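Local coordinates for adenylate isopentenyltransferase (Humulus lupulus, PDB 3A8T), which catalyses the magnesium-dependent transfer of an isopentenyl group from dimethylallyl diphosphate to ATP, ADP or AMP in cytokinin biosynthesis, at residues K41-M46 / R130-L135; Q75-L80 / G101-A106; L80-N85 / F204-E209; A145-R150 / L171-C176. All coordinates share one frame; numbering follows the deposited sequence.

Along the chain, contact 2 is nested inside the loop closed by contact 1, contact 3 alternates with both, and contact 4 opens after contact 1 closes but inside the long loop of contact 3. Contacts 1 and 4, with centres about 12 Å apart, share one region of the parallel sheet: strand 41-46 lies between strands 132-136 and 174-181, and helix 140-147 packs beside it. Contacts 2 and 3, their centres equally close, share Leu80; each has one segment in the loop after strand 66-70. About 29 Å separates the centres of contacts 1 and 3, placing the sheet core and the adenine side of the ATP pocket on opposite sides of the chain's centre.

Contact 1 (K41-M46 / R130-L135); sequences KLLVLM and RKLPVL
Leu43 and Leu132 meet on one face of two parallel strands, methyl against methyl, with their side chains crossing at about a right angle and CD2 of Leu43 lying 3.8 Å from CD2 of Leu132. The same Leu43 methyl reaches CG2 of Val134, whose side chain runs beside it and points the same way. The other branch of Val134, CG1, packs 3.7 Å from CG of Leu45, so the valine is wedged between two leucines. An alanine in place of Leu132 would probably open a gap beside CD2 of Leu43, with Val134 left as that methyl's partner on the neighbouring strand.

On the opposite face Leu42 meets Pro133, whose CG lies 3.3 Å from Lys41 O. Leu42 CG stands anti to its backbone N (chi1 174°), and with chi2 at 69° this brings Leu42 CD1 to 3.2 Å from Pro133 O and near Pro133 CG. Between the two layers runs a short ladder of three backbone bonds: Leu43 N gives to Pro133 O (3.0 Å), Leu135 N to Leu43 O (2.7 Å), and Leu45 N to Leu135 O (2.8 Å). The short strand axes run parallel in sense, inclined by 27°. Leu42 and Val44 bond in turn to strand 174-181, while Leu135 lies against Leu146 of helix 140-147.

Strand 41-46 leads into the ATP-binding loop that starts at Gly47, and Leu45 packs close to Lys53 of that loop. The chemistry is that of a Rossmann-like P-loop core: backbone polar groups are paired within the sheet, and branched aliphatic side chains fill the buried faces.

Contact 2 (Q75-L80 / G101-A106); sequences QVYKGL and GEVDPA
Tyr77 and Val103 cross obliquely, with CD1 of the Tyr77 ring 3.9 Å from CG1 of Val103. One face of the tyrosine ring is covered by Val76 CG2, which stands over its centre, and the phenol OH bonds outside the contact to the backbone N of Leu110. The second branch of Val103, CG2, turns to Val76 instead, 4.1 Å from its CB; with CG1 anti to the backbone N (chi1 -178°), the two methyls are shared between Tyr77 and Val76.

Lys78 also meets its partner obliquely. Its chain passes over the carbonyl oxygens of Gly101 and Val103, bends at chi3 (-54°) and brings NZ to Asp104 OD2 at 3.5 Å, a rather long salt bridge, while CE lies alongside CD of Pro105. Asp104 OD1 is used differently, accepting from Ala106 N at 2.7 Å on its anti side, somewhat out of the carboxylate plane, to form an Asx turn. An asparagine in place of Asp104 would probably leave the lysine ammonium without its carboxylate mate across the contact.

Backbone bonds hold the two loops in register. Gly101 N gives to Gln75 O, in a turn that its positive phi probably allows, Val103 N to Val76 O at 3.0 Å, and Lys78 N to Val103 O at 2.9 Å; a weak bond from Glu102 N also reaches Val76 O.

Tyr77 and Val103 form a single backbone bridge joining two loops, one after strand 66-70 and the other ahead of helix 112-128. The Gln75 end of the first loop lies beside the nucleotide site of this P-loop fold, where Gln75 touches ATP and its NE2 bonds Thr84 O.

Contact 3 (L80-N85 / F204-E209); sequences LDITTN and FDELAE. With ATP (adenosine-5'-triphosphate), chain B.
Glu206 reaches from helix 203-210 into the curled backbone of 80-85, its CB directed toward that loop and CG set anti to the backbone N (chi1 -175°). CG lies 4.0 Å from CD2 of Leu80, and beyond it the extended chain brings CD to Leu80 CA (3.5 Å), with CB of Ile82 close by. At the tip the two carboxylate oxygens divide the work. OE2 takes Ile82 N at 3.0 Å on its syn lone pair, the side facing OE1. OE1 holds two donors: Thr83 N at 2.9 Å, also syn, and Thr83 OG1 at 2.6 Å, nearly along the C-O axis.

Three bonds thus grip one carboxylate at the start of a type I beta turn, Ile82 to Asn85, which forms part of the ATP pocket, so that Glu206 probably acts from the second shell, through the turn whose next residue meets the adenine amino group. Within that turn Thr84 N and OG1 both give to Leu80 O, and Thr84 O accepts from ATP N6 at 2.6 Å, with an N-H...O angle of 167°. Beside the carboxylate, Leu207 CD2 packs 3.5 Å from Thr83 OG1.

Contact 4 (A145-R150 / L171-C176); sequences ALLVDR and LRYDCC
The Arg172 guanidinium meets Leu146 O at its edge, NH1 giving a bond of 2.8 Å to that oxygen, in the plane of the carbonyl but slightly out of the guanidinium plane. Over one face it carries the hydroxyl of Tyr173, OH standing 3.4 Å above the plane and over its centre. The Tyr173 ring in turn has Arg172 CB over one face, offset toward the rim, and Leu147 CD2 at its edge, 3.7 Å from Tyr173 CD2. Leu146 crosses both flat side chains at about a right angle, its CD1 approaching Arg172 NH1 and Tyr173 OH, each at 3.9 Å.

Leu147 completes the apolar part. Its CG lies anti to the carbonyl carbon (chi1 -61°), and from there the two methyls spread, CD2 to the Tyr173 ring edge and CD1 to within 3.9 Å of Cys175 SG near the start of the strand. CB of Leu147 rests 4.1 Å from Leu171 CD2. The backbone is joined more firmly: Arg172 N gives a nearly straight bond to Leu147 O (2.7 Å, 173°), and Val148 bridges with Leu171 just where the chain leaves helix 140-147.

Beyond the contact, Leu147 also packs on Leu42 and Val44 of strand 41-46, joining the helix to the sheet. Arg116 bonds the carbonyls of Ala145 and Val148, and its NH1 lies close to that of Arg172.

The last carbonyls of a helix lack partners farther along it, and here Leu146 O and Leu147 O are answered by a side-chain and a backbone N-H of Arg172. Positive charge at this end is likely to suit the helix dipole, although two neighbouring arginines share the place.

Contact 1 (K41-M46 / R130-L135)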
# COMPACT_ATOMS: atom_id res chain seq x y z
N LYS A 41 -3.63 20.45 11.08
CA LYS A 41 -2.39 19.94 10.53
C LYS A 41 -2.48 18.45 10.28
O LYS A 41 -2.95 17.68 11.14
CB LYS A 41 -1.23 20.24 11.46
CG LYS A 41 -0.90 21.74 11.60
CD LYS A 41 0.32 21.98 12.55
CE LYS A 41 0.85 23.46 12.54
NZ LYS A 41 1.60 23.81 11.27
N LEU A 42 -2.05 18.07 9.09
CA LEU A 42 -2.04 16.71 8.68
C LEU A 42 -0.77 16.34 7.93
O LEU A 42 -0.41 16.95 6.94
CB LEU A 42 -3.27 16.40 7.81
CG LEU A 42 -3.29 14.99 7.19
CD1 LEU A 42 -3.50 13.87 8.26
CD2 LEU A 42 -4.33 14.98 6.11
N LEU A 43 -0.09 15.32 8.42
CA LEU A 43 1.11 14.87 7.76
C LEU A 43 0.68 13.84 6.73
O LEU A 43 -0.14 12.96 7.03
CB LEU A 43 2.06 14.25 8.77
CG LEU A 43 3.43 13.78 8.28
CD1 LEU A 43 4.18 14.92 7.54
CD2 LEU A 43 4.19 13.30 9.52
N VAL A 44 1.21 13.96 5.52
CA VAL A 44 0.85 13.04 4.46
C VAL A 44 2.07 12.31 3.94
O VAL A 44 3.00 12.91 3.47
CB VAL A 44 0.14 13.80 3.31
CG1 VAL A 44 -0.24 12.83 2.16
CG2 VAL A 44 -1.06 14.55 3.88
N LEU A 45 2.09 10.99 4.06
CA LEU A 45 3.22 10.21 3.61
C LEU A 45 2.82 9.57 2.31
O LEU A 45 1.92 8.73 2.29
CB LEU A 45 3.65 9.12 4.64
CG LEU A 45 3.98 9.56 6.09
CD1 LEU A 45 4.81 8.53 6.76
CD2 LEU A 45 4.63 10.92 6.13
N MET A 46 3.50 10.00 1.24
CA MET A 46 3.27 9.57 -0.13
C MET A 46 4.40 8.81 -0.83
O MET A 46 5.58 8.89 -0.46
CB MET A 46 2.94 10.78 -0.98
CG MET A 46 1.50 11.26 -0.86
SD MET A 46 1.22 12.71 -1.95
CE MET A 46 2.73 13.42 -1.61
N ARG A 130 -4.84 15.44 20.70
CA ARG A 130 -3.56 16.15 20.59
C ARG A 130 -2.39 15.40 19.93
O ARG A 130 -1.21 15.67 20.20
CB ARG A 130 -3.13 16.69 21.95
CG ARG A 130 -3.82 18.00 22.30
CD ARG A 130 -3.52 18.40 23.74
NE ARG A 130 -3.78 17.31 24.69
CZ ARG A 130 -4.81 17.27 25.54
NH1 ARG A 130 -5.70 18.27 25.59
NH2 ARG A 130 -4.96 16.22 26.34
N LYS A 131 -2.68 14.43 19.07
CA LYS A 131 -1.59 13.77 18.40
C LYS A 131 -1.69 14.14 16.93
O LYS A 131 -2.77 14.51 16.42
CB LYS A 131 -1.65 12.27 18.55
CG LYS A 131 -1.79 11.89 19.97
CD LYS A 131 -1.22 10.55 20.24
CE LYS A 131 -1.51 10.15 21.67
NZ LYS A 131 -0.89 11.12 22.63
N LEU A 132 -0.56 14.06 16.25
CA LEU A 132 -0.57 14.39 14.85
C LEU A 132 -1.14 13.28 13.99
O LEU A 132 -0.76 12.16 14.15
CB LEU A 132 0.84 14.69 14.39
CG LEU A 132 0.93 14.85 12.89
CD1 LEU A 132 0.48 16.19 12.40
CD2 LEU A 132 2.34 14.66 12.58
N PRO A 133 -2.15 13.59 13.14
CA PRO A 133 -2.72 12.55 12.25
C PRO A 133 -1.74 12.42 11.04
O PRO A 133 -1.21 13.44 10.52
CB PRO A 133 -4.07 13.13 11.85
CG PRO A 133 -3.83 14.56 11.87
CD PRO A 133 -3.00 14.79 13.13
N VAL A 134 -1.48 11.20 10.59
CA VAL A 134 -0.56 10.94 9.48
C VAL A 134 -1.24 10.06 8.44
O VAL A 134 -1.57 8.92 8.74
CB VAL A 134 0.65 10.22 9.99
CG1 VAL A 134 1.68 10.05 8.91
CG2 VAL A 134 1.21 10.98 11.20
N LEU A 135 -1.47 10.61 7.25
CA LEU A 135 -2.11 9.86 6.17
C LEU A 135 -1.03 8.99 5.49
O LEU A 135 -0.12 9.52 4.90
CB LEU A 135 -2.69 10.83 5.15
CG LEU A 135 -3.77 10.33 4.24
CD1 LEU A 135 -4.96 9.84 5.02
CD2 LEU A 135 -4.17 11.47 3.29

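Contact 2 (Q75-L80 / G101-A106)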
# COMPACT_ATOMS: atom_id res chain seq x y z
N GLN A 75 -6.02 -1.88 1.48
CA GLN A 75 -5.75 -2.11 2.88
C GLN A 75 -6.86 -1.71 3.83
O GLN A 75 -6.74 -1.97 5.03
CB GLN A 75 -4.45 -1.39 3.28
CG GLN A 75 -3.23 -2.04 2.67
CD GLN A 75 -1.94 -1.57 3.25
OE1 GLN A 75 -1.90 -0.81 4.20
NE2 GLN A 75 -0.86 -2.05 2.71
N VAL A 76 -7.92 -1.10 3.30
CA VAL A 76 -8.99 -0.67 4.15
C VAL A 76 -9.85 -1.87 4.49
O VAL A 76 -10.55 -1.85 5.47
CB VAL A 76 -9.93 0.46 3.50
CG1 VAL A 76 -9.15 1.72 3.27
CG2 VAL A 76 -10.55 -0.00 2.14
N TYR A 77 -9.77 -2.92 3.68
CA TYR A 77 -10.61 -4.09 3.88
C TYR A 77 -9.99 -5.08 4.81
O TYR A 77 -8.79 -5.22 4.79
CB TYR A 77 -10.86 -4.79 2.56
CG TYR A 77 -11.49 -3.90 1.51
CD1 TYR A 77 -12.81 -3.48 1.62
CD2 TYR A 77 -10.76 -3.46 0.42
CE1 TYR A 77 -13.37 -2.63 0.68
CE2 TYR A 77 -11.30 -2.62 -0.54
CZ TYR A 77 -12.60 -2.21 -0.40
OH TYR A 77 -13.14 -1.37 -1.32
N LYS A 78 -10.81 -5.76 5.62
CA LYS A 78 -10.32 -6.81 6.51
C LYS A 78 -10.03 -7.95 5.54
O LYS A 78 -10.82 -8.21 4.63
CB LYS A 78 -11.42 -7.27 7.48
CG LYS A 78 -12.29 -6.14 8.04
CD LYS A 78 -13.55 -6.69 8.69
CE LYS A 78 -14.30 -7.61 7.70
NZ LYS A 78 -15.17 -8.73 8.28
N GLY A 79 -8.93 -8.64 5.70
CA GLY A 79 -8.68 -9.73 4.77
C GLY A 79 -7.40 -9.59 3.97
O GLY A 79 -6.88 -8.46 3.82
N LEU A 80 -6.91 -10.73 3.47
CA LEU A 80 -5.69 -10.83 2.68
C LEU A 80 -4.61 -9.94 3.23
O LEU A 80 -4.01 -9.19 2.49
CB LEU A 80 -5.96 -10.45 1.22
CG LEU A 80 -7.11 -11.18 0.48
CD1 LEU A 80 -7.26 -10.56 -0.90
CD2 LEU A 80 -6.88 -12.67 0.38
N GLY A 101 -7.91 -2.28 7.59
CA GLY A 101 -8.49 -3.61 7.73
C GLY A 101 -9.76 -3.67 8.53
O GLY A 101 -9.98 -4.65 9.24
N GLU A 102 -10.61 -2.66 8.41
CA GLU A 102 -11.82 -2.69 9.18
C GLU A 102 -13.08 -2.65 8.35
O GLU A 102 -14.16 -2.69 8.91
CB GLU A 102 -11.85 -1.52 10.17
CG GLU A 102 -10.71 -1.48 11.18
CD GLU A 102 -10.82 -0.29 12.12
OE1 GLU A 102 -11.75 -0.28 12.96
OE2 GLU A 102 -9.99 0.65 12.01
N VAL A 103 -12.96 -2.54 7.03
CA VAL A 103 -14.13 -2.53 6.16
C VAL A 103 -14.42 -3.97 5.72
O VAL A 103 -13.53 -4.69 5.34
CB VAL A 103 -13.89 -1.64 4.92
CG1 VAL A 103 -15.16 -1.60 4.05
CG2 VAL A 103 -13.47 -0.23 5.37
N ASP A 104 -15.67 -4.41 5.80
CA ASP A 104 -16.02 -5.76 5.41
C ASP A 104 -16.16 -5.82 3.92
O ASP A 104 -17.08 -5.26 3.34
CB ASP A 104 -17.34 -6.19 6.05
CG ASP A 104 -17.67 -7.66 5.79
OD1 ASP A 104 -17.32 -8.18 4.70
OD2 ASP A 104 -18.28 -8.30 6.70
N PRO A 105 -15.21 -6.50 3.26
CA PRO A 105 -15.25 -6.61 1.79
C PRO A 105 -16.65 -7.02 1.25
O PRO A 105 -17.07 -6.58 0.18
CB PRO A 105 -14.16 -7.65 1.51
CG PRO A 105 -14.01 -8.40 2.79
CD PRO A 105 -14.14 -7.33 3.83
N ALA A 106 -17.35 -7.86 2.00
CA ALA A 106 -18.68 -8.31 1.61
C ALA A 106 -19.57 -7.13 1.29
O ALA A 106 -20.36 -7.22 0.36
CB ALA A 106 -19.32 -9.15 2.71

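Contact 3 (L80-N85 / F204-E209)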
# COMPACT_ATOMS: atom_id res chain seq x y z
N LEU A 80 -6.91 -10.73 3.47
CA LEU A 80 -5.69 -10.83 2.68
C LEU A 80 -4.61 -9.94 3.23
O LEU A 80 -4.01 -9.19 2.49
CB LEU A 80 -5.96 -10.45 1.22
CG LEU A 80 -7.11 -11.18 0.48
CD1 LEU A 80 -7.26 -10.56 -0.90
CD2 LEU A 80 -6.88 -12.67 0.38
N ASP A 81 -4.37 -10.04 4.53
CA ASP A 81 -3.37 -9.25 5.20
C ASP A 81 -2.02 -9.37 4.49
O ASP A 81 -1.29 -8.36 4.36
CB ASP A 81 -3.29 -9.66 6.66
CG ASP A 81 -4.59 -9.36 7.45
OD1 ASP A 81 -5.37 -8.48 7.06
OD2 ASP A 81 -4.84 -9.98 8.50
N ILE A 82 -1.69 -10.57 4.00
CA ILE A 82 -0.41 -10.78 3.29
C ILE A 82 -0.44 -10.16 1.91
O ILE A 82 0.37 -9.31 1.60
CB ILE A 82 -0.06 -12.29 3.11
CG1 ILE A 82 0.26 -12.91 4.47
CG2 ILE A 82 1.20 -12.49 2.20
CD1 ILE A 82 0.32 -14.46 4.43
N THR A 83 -1.41 -10.58 1.11
CA THR A 83 -1.57 -10.11 -0.25
C THR A 83 -1.61 -8.59 -0.36
O THR A 83 -1.04 -8.04 -1.30
CB THR A 83 -2.84 -10.74 -0.93
OG1 THR A 83 -2.79 -12.19 -0.87
CG2 THR A 83 -2.91 -10.33 -2.43
N THR A 84 -2.23 -7.93 0.61
CA THR A 84 -2.36 -6.48 0.56
C THR A 84 -1.21 -5.71 1.15
O THR A 84 -1.17 -4.49 1.04
CB THR A 84 -3.71 -5.94 1.20
OG1 THR A 84 -3.87 -6.45 2.52
CG2 THR A 84 -4.93 -6.32 0.32
N ASN A 85 -0.27 -6.45 1.74
CA ASN A 85 0.92 -5.94 2.35
C ASN A 85 0.61 -5.05 3.55
O ASN A 85 1.19 -3.96 3.70
CB ASN A 85 1.75 -5.19 1.31
CG ASN A 85 1.83 -5.93 -0.08
OD1 ASN A 85 1.10 -5.57 -1.07
ND2 ASN A 85 2.71 -6.94 -0.16
N PHE A 204 -0.04 -17.68 -1.25
CA PHE A 204 -0.76 -18.62 -2.08
C PHE A 204 -1.87 -19.37 -1.33
O PHE A 204 -2.98 -19.52 -1.82
CB PHE A 204 0.25 -19.59 -2.73
CG PHE A 204 -0.39 -20.76 -3.45
CD1 PHE A 204 -0.95 -20.61 -4.72
CD2 PHE A 204 -0.47 -22.01 -2.81
CE1 PHE A 204 -1.60 -21.68 -5.39
CE2 PHE A 204 -1.14 -23.14 -3.46
CZ PHE A 204 -1.70 -22.97 -4.73
N ASP A 205 -1.58 -19.83 -0.14
CA ASP A 205 -2.57 -20.51 0.66
C ASP A 205 -3.64 -19.55 1.09
O ASP A 205 -4.75 -19.91 1.24
CB ASP A 205 -1.88 -21.09 1.87
CG ASP A 205 -0.81 -22.05 1.46
OD1 ASP A 205 -1.14 -23.15 0.95
OD2 ASP A 205 0.38 -21.70 1.60
N GLU A 206 -3.27 -18.31 1.27
CA GLU A 206 -4.22 -17.28 1.68
C GLU A 206 -5.22 -17.09 0.53
O GLU A 206 -6.43 -17.02 0.73
CB GLU A 206 -3.45 -15.97 1.94
CG GLU A 206 -4.27 -14.83 2.47
CD GLU A 206 -3.47 -13.53 2.61
OE1 GLU A 206 -3.13 -12.92 1.57
OE2 GLU A 206 -3.18 -13.14 3.76
N LEU A 207 -4.68 -17.03 -0.68
CA LEU A 207 -5.51 -16.82 -1.85
C LEU A 207 -6.32 -18.07 -2.16
O LEU A 207 -7.45 -17.98 -2.65
CB LEU A 207 -4.62 -16.39 -3.03
CG LEU A 207 -3.86 -15.05 -3.00
CD1 LEU A 207 -2.83 -15.07 -4.02
CD2 LEU A 207 -4.78 -13.82 -3.26
N ALA A 208 -5.76 -19.25 -1.91
CA ALA A 208 -6.51 -20.48 -2.17
C ALA A 208 -7.72 -20.54 -1.24
O ALA A 208 -8.76 -21.02 -1.63
CB ALA A 208 -5.63 -21.76 -1.96
N GLU A 209 -7.57 -20.03 -0.03
CA GLU A 209 -8.66 -20.05 0.96
C GLU A 209 -9.67 -18.94 0.65
O GLU A 209 -10.86 -19.08 0.93
CB GLU A 209 -8.09 -19.89 2.37
CG GLU A 209 -9.14 -19.77 3.47
CD GLU A 209 -9.92 -21.09 3.74
OE1 GLU A 209 -9.30 -22.19 3.69
OE2 GLU A 209 -11.15 -21.03 4.01
PG ATP B . -7.06 3.84 -9.60
O1G ATP B . -8.16 4.78 -9.22
O2G ATP B . -7.70 2.35 -9.71
O3G ATP B . -6.44 4.24 -11.03
PB ATP B . -6.04 4.67 -7.18
O1B ATP B . -5.52 6.00 -7.24
O2B ATP B . -7.57 4.76 -6.90
O3B ATP B . -5.77 3.87 -8.53
PA ATP B . -4.15 2.85 -6.16
O1A ATP B . -3.16 3.24 -7.16
O2A ATP B . -3.35 2.70 -4.75
O3A ATP B . -5.36 3.94 -5.90
O5' ATP B . -4.74 1.36 -6.43
C5' ATP B . -5.03 1.10 -7.77
C4' ATP B . -5.03 -0.41 -7.93
O4' ATP B . -3.75 -0.92 -7.55
C3' ATP B . -6.03 -1.16 -7.01
O3' ATP B . -7.31 -1.24 -7.61
C2' ATP B . -5.34 -2.52 -6.82
O2' ATP B . -5.67 -3.37 -7.86
C1' ATP B . -3.86 -2.21 -6.84
N9 ATP B . -3.33 -2.10 -5.45
C8 ATP B . -3.15 -0.93 -4.72
N7 ATP B . -2.76 -1.20 -3.49
C5 ATP B . -2.66 -2.55 -3.35
C6 ATP B . -2.30 -3.47 -2.28
N6 ATP B . -1.95 -3.04 -1.02
N1 ATP B . -2.33 -4.79 -2.54
C2 ATP B . -2.66 -5.26 -3.74
N3 ATP B . -3.00 -4.46 -4.76
C4 ATP B . -3.02 -3.14 -4.62

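Contact 4 (A145-R150 / L171-C176)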
# COMPACT_ATOMS: atom_id res chain seq x y z
N ALA A 145 -9.44 12.77 -2.63
CA ALA A 145 -10.81 12.90 -2.16
C ALA A 145 -10.82 13.48 -0.75
O ALA A 145 -11.60 14.40 -0.46
CB ALA A 145 -11.50 11.54 -2.15
N LEU A 146 -9.96 12.96 0.11
CA LEU A 146 -9.90 13.42 1.48
C LEU A 146 -9.40 14.83 1.68
O LEU A 146 -9.99 15.57 2.45
CB LEU A 146 -9.04 12.49 2.33
CG LEU A 146 -8.73 13.02 3.74
CD1 LEU A 146 -10.00 12.95 4.61
CD2 LEU A 146 -7.66 12.20 4.37
N LEU A 147 -8.34 15.21 0.97
CA LEU A 147 -7.71 16.51 1.15
C LEU A 147 -8.34 17.75 0.52
O LEU A 147 -8.18 18.84 1.07
CB LEU A 147 -6.23 16.43 0.73
CG LEU A 147 -5.31 15.47 1.50
CD1 LEU A 147 -3.87 15.72 1.08
CD2 LEU A 147 -5.45 15.68 2.98
N VAL A 148 -9.03 17.64 -0.61
CA VAL A 148 -9.61 18.85 -1.21
C VAL A 148 -10.70 19.58 -0.38
O VAL A 148 -11.31 19.06 0.55
CB VAL A 148 -10.20 18.63 -2.66
CG1 VAL A 148 -9.08 18.28 -3.66
CG2 VAL A 148 -11.29 17.60 -2.64
N ASP A 149 -10.91 20.84 -0.75
CA ASP A 149 -11.90 21.67 -0.11
C ASP A 149 -13.31 21.28 -0.50
O ASP A 149 -14.21 21.23 0.33
CB ASP A 149 -11.63 23.12 -0.48
CG ASP A 149 -11.56 23.99 0.74
OD1 ASP A 149 -12.44 23.81 1.62
OD2 ASP A 149 -10.62 24.83 0.80
N ARG A 150 -13.52 21.02 -1.78
CA ARG A 150 -14.83 20.59 -2.22
C ARG A 150 -14.59 19.32 -3.03
O ARG A 150 -13.85 19.31 -4.00
CB ARG A 150 -15.54 21.66 -3.07
CG ARG A 150 -16.14 22.82 -2.28
CD ARG A 150 -17.52 23.23 -2.83
NE ARG A 150 -18.51 22.14 -2.65
CZ ARG A 150 -19.79 22.30 -2.29
NH1 ARG A 150 -20.28 23.52 -2.07
NH2 ARG A 150 -20.57 21.24 -2.14
N LEU A 171 -6.84 23.05 -0.45
CA LEU A 171 -6.82 22.00 0.59
C LEU A 171 -7.54 22.27 1.91
O LEU A 171 -7.56 23.34 2.46
CB LEU A 171 -5.39 21.52 0.85
CG LEU A 171 -4.64 21.00 -0.40
CD1 LEU A 171 -3.33 20.44 0.04
CD2 LEU A 171 -5.38 19.96 -1.14
N ARG A 172 -8.19 21.23 2.38
CA ARG A 172 -8.97 21.23 3.57
C ARG A 172 -8.09 21.38 4.79
O ARG A 172 -8.49 21.99 5.76
CB ARG A 172 -9.69 19.90 3.63
CG ARG A 172 -11.04 19.92 4.20
CD ARG A 172 -11.74 18.72 3.65
NE ARG A 172 -12.63 18.16 4.65
CZ ARG A 172 -12.86 16.87 4.78
NH1 ARG A 172 -12.27 16.01 3.99
NH2 ARG A 172 -13.69 16.45 5.73
N TYR A 173 -6.88 20.82 4.73
CA TYR A 173 -6.01 20.88 5.87
C TYR A 173 -4.71 21.64 5.62
O TYR A 173 -4.43 22.11 4.54
CB TYR A 173 -5.65 19.46 6.30
CG TYR A 173 -6.83 18.55 6.52
CD1 TYR A 173 -7.64 18.67 7.64
CD2 TYR A 173 -7.18 17.61 5.55
CE1 TYR A 173 -8.79 17.87 7.78
CE2 TYR A 173 -8.31 16.82 5.68
CZ TYR A 173 -9.11 16.95 6.79
OH TYR A 173 -10.19 16.11 6.90
N ASP A 174 -3.93 21.73 6.66
CA ASP A 174 -2.63 22.35 6.61
C ASP A 174 -1.72 21.12 6.48
O ASP A 174 -1.35 20.48 7.47
CB ASP A 174 -2.38 23.04 7.95
CG ASP A 174 -1.02 23.65 8.04
OD1 ASP A 174 -0.43 23.93 6.96
OD2 ASP A 174 -0.56 23.87 9.18
N CYS A 175 -1.37 20.79 5.24
CA CYS A 175 -0.57 19.61 4.96
C CYS A 175 0.95 19.71 4.84
O CYS A 175 1.48 20.72 4.40
CB CYS A 175 -1.05 18.97 3.66
SG CYS A 175 -2.74 18.57 3.57
N CYS A 176 1.62 18.64 5.23
CA CYS A 176 3.06 18.51 5.06
C CYS A 176 3.08 17.18 4.28
O CYS A 176 2.48 16.21 4.70
CB CYS A 176 3.80 18.36 6.39
SG CYS A 176 5.58 18.01 6.20